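Intimin (Escherichia coli, PDB 6TPL) is a bacterial adhesin whose extracellular passenger includes Ig-like domains that form a constitutively extended juncture, probably holding the adhesive tip away from the cell surface. Local coordinates at residues T127-K132 against N161-V166; T143-L148 against L177-V182. All coordinates share one frame; numbering follows the deposited sequence.

Contacts 1 and 2 lie in the two sheets of one bacterial Ig-like domain, each joining an antiparallel strand pair. Their centres are about 14 Å apart. The segments alternate along the chain: 127-132, 143-148, 161-166, 177-182. The chain therefore passes from one sheet to the other between successive segments. The two pairs meet through their inner faces. Val166 CG2 lies 3.6 Å from Phe144 CD2, and Val128 CG2 lies 3.7 Å from Phe144 CE2. Val128 CG2 also packs at 4.0 Å on Ala180 CB, and Val130 CG2 at 4.1 Å on Val182 CG1. Near contact 1, a magnesium ion sits about 4 Å from the side chain of Tyr163.

Contact 1: T127-K132 against N161-V166; sequences TVKVMK and NGYAKV
Val128 and Ala164 form an antiparallel hydrogen-bonded pair. Val128 N gives a nearly straight bond of 2.8 Å to Ala164 O, and Ala164 N returns one of 2.9 Å to Val128 O. A third bond, more bent at 152°, runs from Val130 N to Gly162 O. Gly162 has phi 90°, and a CB there would run into Val130 O. One water joins the polar ends of Lys129 and Tyr163. It accepts from Lys129 NZ at 3.2 Å and also bonds Tyr163 OH.

From that amine back to CB, the lysine chain runs extended, obliquely to the tyrosine ring. Its CG stands over one face, 4.1 Å from the ring centroid, in a CH-pi contact. Lys129 CG is anti to the backbone N, and this torsion (chi1 -161°) sets CG over the ring. Thr127 CG2 meets Tyr163 CD2 obliquely at 3.6 Å. A leucine in place of Tyr163 would probably leave the Lys129 chain without its flat support and the water without its hydroxyl partner.

The backbone N atoms of Asn161 and Tyr163 both bond Asp159 OD2. Strand 105-111 pairs with the other edge of strand 124-132. Val128, Val130 and Ala164 face inward, onto Phe144 and Val142 of strand 141-146 in the opposing sheet.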
# COMPACT_ATOMS: atom_id res chain seq x y z
N THR A 127 -7.01 3.12 -8.66
CA THR A 127 -7.11 4.57 -8.55
C THR A 127 -5.79 5.11 -8.01
O THR A 127 -5.36 4.73 -6.92
CB THR A 127 -8.27 4.97 -7.64
OG1 THR A 127 -9.50 4.43 -8.16
CG2 THR A 127 -8.39 6.49 -7.55
N VAL A 128 -5.15 5.98 -8.78
CA VAL A 128 -3.90 6.63 -8.41
C VAL A 128 -4.19 8.09 -8.12
O VAL A 128 -5.07 8.70 -8.74
CB VAL A 128 -2.85 6.49 -9.53
CG1 VAL A 128 -1.73 7.50 -9.32
CG2 VAL A 128 -2.31 5.08 -9.57
N LYS A 129 -3.46 8.65 -7.16
CA LYS A 129 -3.53 10.07 -6.85
C LYS A 129 -2.15 10.68 -7.06
O LYS A 129 -1.13 10.07 -6.73
CB LYS A 129 -4.00 10.32 -5.42
CG LYS A 129 -4.51 11.73 -5.18
CD LYS A 129 -4.87 11.95 -3.72
CE LYS A 129 -5.58 13.27 -3.51
NZ LYS A 129 -5.99 13.44 -2.09
N VAL A 130 -2.13 11.89 -7.61
CA VAL A 130 -0.90 12.64 -7.85
C VAL A 130 -0.99 13.96 -7.09
O VAL A 130 -2.01 14.65 -7.17
CB VAL A 130 -0.68 12.90 -9.35
CG1 VAL A 130 0.58 13.70 -9.56
CG2 VAL A 130 -0.63 11.59 -10.11
N MET A 131 0.08 14.31 -6.39
CA MET A 131 0.09 15.53 -5.60
C MET A 131 1.43 16.25 -5.74
O MET A 131 2.45 15.66 -6.10
CB MET A 131 -0.19 15.24 -4.12
CG MET A 131 -1.40 14.35 -3.89
SD MET A 131 -1.84 14.20 -2.14
CE MET A 131 -2.55 15.81 -1.81
N LYS A 132 1.39 17.55 -5.46
CA LYS A 132 2.56 18.42 -5.42
C LYS A 132 2.26 19.49 -4.39
O LYS A 132 1.16 20.06 -4.40
CB LYS A 132 2.85 19.04 -6.79
CG LYS A 132 4.06 19.96 -6.82
CD LYS A 132 4.39 20.39 -8.24
CE LYS A 132 3.16 20.95 -8.95
NZ LYS A 132 3.46 21.46 -10.32
N ASN A 161 -9.21 16.53 -8.68
CA ASN A 161 -8.90 16.06 -7.34
C ASN A 161 -7.63 15.21 -7.31
O ASN A 161 -7.30 14.65 -6.27
CB ASN A 161 -10.08 15.28 -6.78
CG ASN A 161 -11.31 16.15 -6.60
OD1 ASN A 161 -11.26 17.20 -5.96
ND2 ASN A 161 -12.43 15.72 -7.18
N GLY A 162 -6.93 15.12 -8.43
CA GLY A 162 -5.66 14.43 -8.49
C GLY A 162 -5.75 12.96 -8.83
O GLY A 162 -4.73 12.27 -8.79
N TYR A 163 -6.93 12.47 -9.19
CA TYR A 163 -7.13 11.04 -9.36
C TYR A 163 -7.15 10.64 -10.83
O TYR A 163 -7.72 11.34 -11.67
CB TYR A 163 -8.44 10.58 -8.72
CG TYR A 163 -8.47 10.70 -7.22
CD1 TYR A 163 -9.23 11.68 -6.60
CD2 TYR A 163 -7.74 9.84 -6.42
CE1 TYR A 163 -9.26 11.80 -5.23
CE2 TYR A 163 -7.76 9.95 -5.05
CZ TYR A 163 -8.52 10.92 -4.46
OH TYR A 163 -8.55 11.03 -3.09
N ALA A 164 -6.53 9.49 -11.12
CA ALA A 164 -6.61 8.81 -12.40
C ALA A 164 -6.99 7.37 -12.12
O ALA A 164 -6.49 6.77 -11.16
CB ALA A 164 -5.28 8.86 -13.16
N LYS A 165 -7.89 6.81 -12.92
CA LYS A 165 -8.32 5.44 -12.71
C LYS A 165 -8.34 4.66 -14.01
O LYS A 165 -8.60 5.21 -15.09
CB LYS A 165 -9.71 5.37 -12.05
CG LYS A 165 -10.87 5.88 -12.91
CD LYS A 165 -12.20 5.61 -12.21
CE LYS A 165 -13.39 5.93 -13.09
NZ LYS A 165 -14.68 5.58 -12.41
N VAL A 166 -8.06 3.36 -13.89
CA VAL A 166 -8.21 2.40 -14.98
C VAL A 166 -8.81 1.14 -14.39
O VAL A 166 -8.77 0.91 -13.18
CB VAL A 166 -6.87 2.08 -15.67
CG1 VAL A 166 -6.30 3.31 -16.35
CG2 VAL A 166 -5.87 1.47 -14.68
O HOH W 1 -6.94 10.51 -1.24

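Contact 2: T143-L148 against L177-V182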
# COMPACT_ATOMS: atom_id res chain seq x y z
N THR A 143 0.72 6.75 -16.36
CA THR A 143 0.81 5.59 -17.24
C THR A 143 0.79 4.32 -16.41
O THR A 143 1.52 4.20 -15.41
CB THR A 143 2.08 5.66 -18.11
OG1 THR A 143 2.02 6.81 -18.95
CG2 THR A 143 2.19 4.41 -18.98
N PHE A 144 -0.06 3.37 -16.82
CA PHE A 144 -0.27 2.11 -16.12
C PHE A 144 0.26 0.96 -16.97
O PHE A 144 0.14 0.98 -18.19
CB PHE A 144 -1.77 1.85 -15.84
CG PHE A 144 -2.42 2.86 -14.94
CD1 PHE A 144 -2.88 4.08 -15.43
CD2 PHE A 144 -2.62 2.57 -13.59
CE1 PHE A 144 -3.49 5.00 -14.60
CE2 PHE A 144 -3.23 3.49 -12.75
CZ PHE A 144 -3.67 4.71 -13.26
N THR A 145 0.79 -0.08 -16.31
CA THR A 145 1.16 -1.32 -16.97
C THR A 145 0.69 -2.49 -16.12
O THR A 145 0.37 -2.32 -14.94
CB THR A 145 2.67 -1.43 -17.21
OG1 THR A 145 3.37 -1.36 -15.96
CG2 THR A 145 3.15 -0.31 -18.11
N THR A 146 0.64 -3.68 -16.71
CA THR A 146 0.21 -4.87 -15.99
C THR A 146 1.01 -6.08 -16.45
O THR A 146 1.52 -6.12 -17.57
CB THR A 146 -1.29 -5.15 -16.19
OG1 THR A 146 -1.71 -6.21 -15.32
CG2 THR A 146 -1.59 -5.52 -17.64
N THR A 147 1.10 -7.08 -15.57
CA THR A 147 1.73 -8.36 -15.88
C THR A 147 0.73 -9.41 -16.34
O THR A 147 1.14 -10.48 -16.79
CB THR A 147 2.48 -8.90 -14.66
OG1 THR A 147 1.57 -9.15 -13.59
CG2 THR A 147 3.54 -7.92 -14.20
N LEU A 148 -0.57 -9.12 -16.24
CA LEU A 148 -1.61 -10.07 -16.61
C LEU A 148 -2.89 -9.29 -16.88
O LEU A 148 -3.25 -8.39 -16.11
CB LEU A 148 -1.85 -11.11 -15.51
CG LEU A 148 -3.05 -12.04 -15.74
CD1 LEU A 148 -2.84 -12.87 -17.00
CD2 LEU A 148 -3.30 -12.92 -14.52
N LEU A 177 0.09 -7.93 -11.38
CA LEU A 177 0.71 -6.78 -10.73
C LEU A 177 0.59 -5.58 -11.66
O LEU A 177 1.18 -5.57 -12.75
CB LEU A 177 2.18 -7.06 -10.39
CG LEU A 177 2.94 -5.90 -9.74
CD1 LEU A 177 2.20 -5.40 -8.51
CD2 LEU A 177 4.35 -6.33 -9.39
N VAL A 178 -0.17 -4.58 -11.23
CA VAL A 178 -0.29 -3.33 -11.96
C VAL A 178 0.74 -2.35 -11.40
O VAL A 178 0.95 -2.27 -10.19
CB VAL A 178 -1.72 -2.76 -11.84
CG1 VAL A 178 -1.75 -1.31 -12.28
CG2 VAL A 178 -2.68 -3.59 -12.69
N SER A 179 1.39 -1.62 -12.29
CA SER A 179 2.35 -0.58 -11.93
C SER A 179 1.90 0.74 -12.52
O SER A 179 1.14 0.78 -13.49
CB SER A 179 3.77 -0.92 -12.42
OG SER A 179 4.27 -2.08 -11.77
N ALA A 180 2.38 1.84 -11.93
CA ALA A 180 2.02 3.17 -12.38
C ALA A 180 3.23 4.09 -12.26
O ALA A 180 4.13 3.86 -11.45
CB ALA A 180 0.85 3.75 -11.58
N ARG A 181 3.23 5.15 -13.08
CA ARG A 181 4.33 6.09 -13.07
C ARG A 181 3.86 7.42 -13.63
O ARG A 181 2.90 7.49 -14.41
CB ARG A 181 5.52 5.58 -13.90
CG ARG A 181 5.19 5.48 -15.39
CD ARG A 181 6.35 4.90 -16.18
NE ARG A 181 6.13 4.97 -17.62
CZ ARG A 181 5.69 3.95 -18.36
NH1 ARG A 181 5.44 2.78 -17.80
NH2 ARG A 181 5.51 4.10 -19.67
N VAL A 182 4.56 8.48 -13.23
CA VAL A 182 4.45 9.79 -13.86
C VAL A 182 5.84 10.19 -14.34
O VAL A 182 6.85 9.63 -13.92
CB VAL A 182 3.87 10.86 -12.91
CG1 VAL A 182 2.42 10.53 -12.56
CG2 VAL A 182 4.73 10.98 -11.67
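This strand pair belongs to one sheet of an Ig-like beta sandwich. Strands 143-146 and 178-181 run antiparallel, their axes 4.6 Å apart. Thr143 with Arg181 and Thr145 with Ser179 are hydrogen-bonded pairs. Phe144 with Ala180, between them, is a non-hydrogen-bonded pair. In the Thr143 pair the bond from Thr143 N to Arg181 O is nearly straight, and the return bond from Arg181 N to Thr143 O is bent to 137°. Thr145 N bonds Ser179 O, and Ser179 N bonds Thr145 O.

On the inner face, Phe144 CD2 lies 4.2 Å from Ala180 CB. Val178 CG1 meets the same ring at its edge. Val128 of strand 124-132 and Val166 of strand 163-169 pack on this ring from the other sheet. Tyr126 and Leu168 do likewise for Val178.

On the outer face, Arg181 lies alongside Thr143. Its CG stands between the backbone N and the carbonyl carbon (chi1 66°), and the extended chain brings the guanidinium over the threonine methyl. Thr143 CG2 sits over one face of the group, 3.4 Å from Arg181 NH2 and offset toward the rim. Thr145 CG2 approaches the guanidinium at its edge, 3.9 Å from Arg181 NH1. The hydroxyl of Thr143 bonds that of Thr155, and Ser179 OG bonds Lys190 NZ. Thr145 OG1 lies 3.6 Å from Ser179 CB.

The pairing carries on at Thr147. Thr146 OG1 donates to Leu148 O at 2.8 Å, and that oxygen also bonds Ser176 OG. Thr147 N still reaches Leu177 O, by a longer, bent bond. Next to it, Leu177 N donates a straighter bond of 2.9 Å to the side-chain oxygen Thr147 OG1.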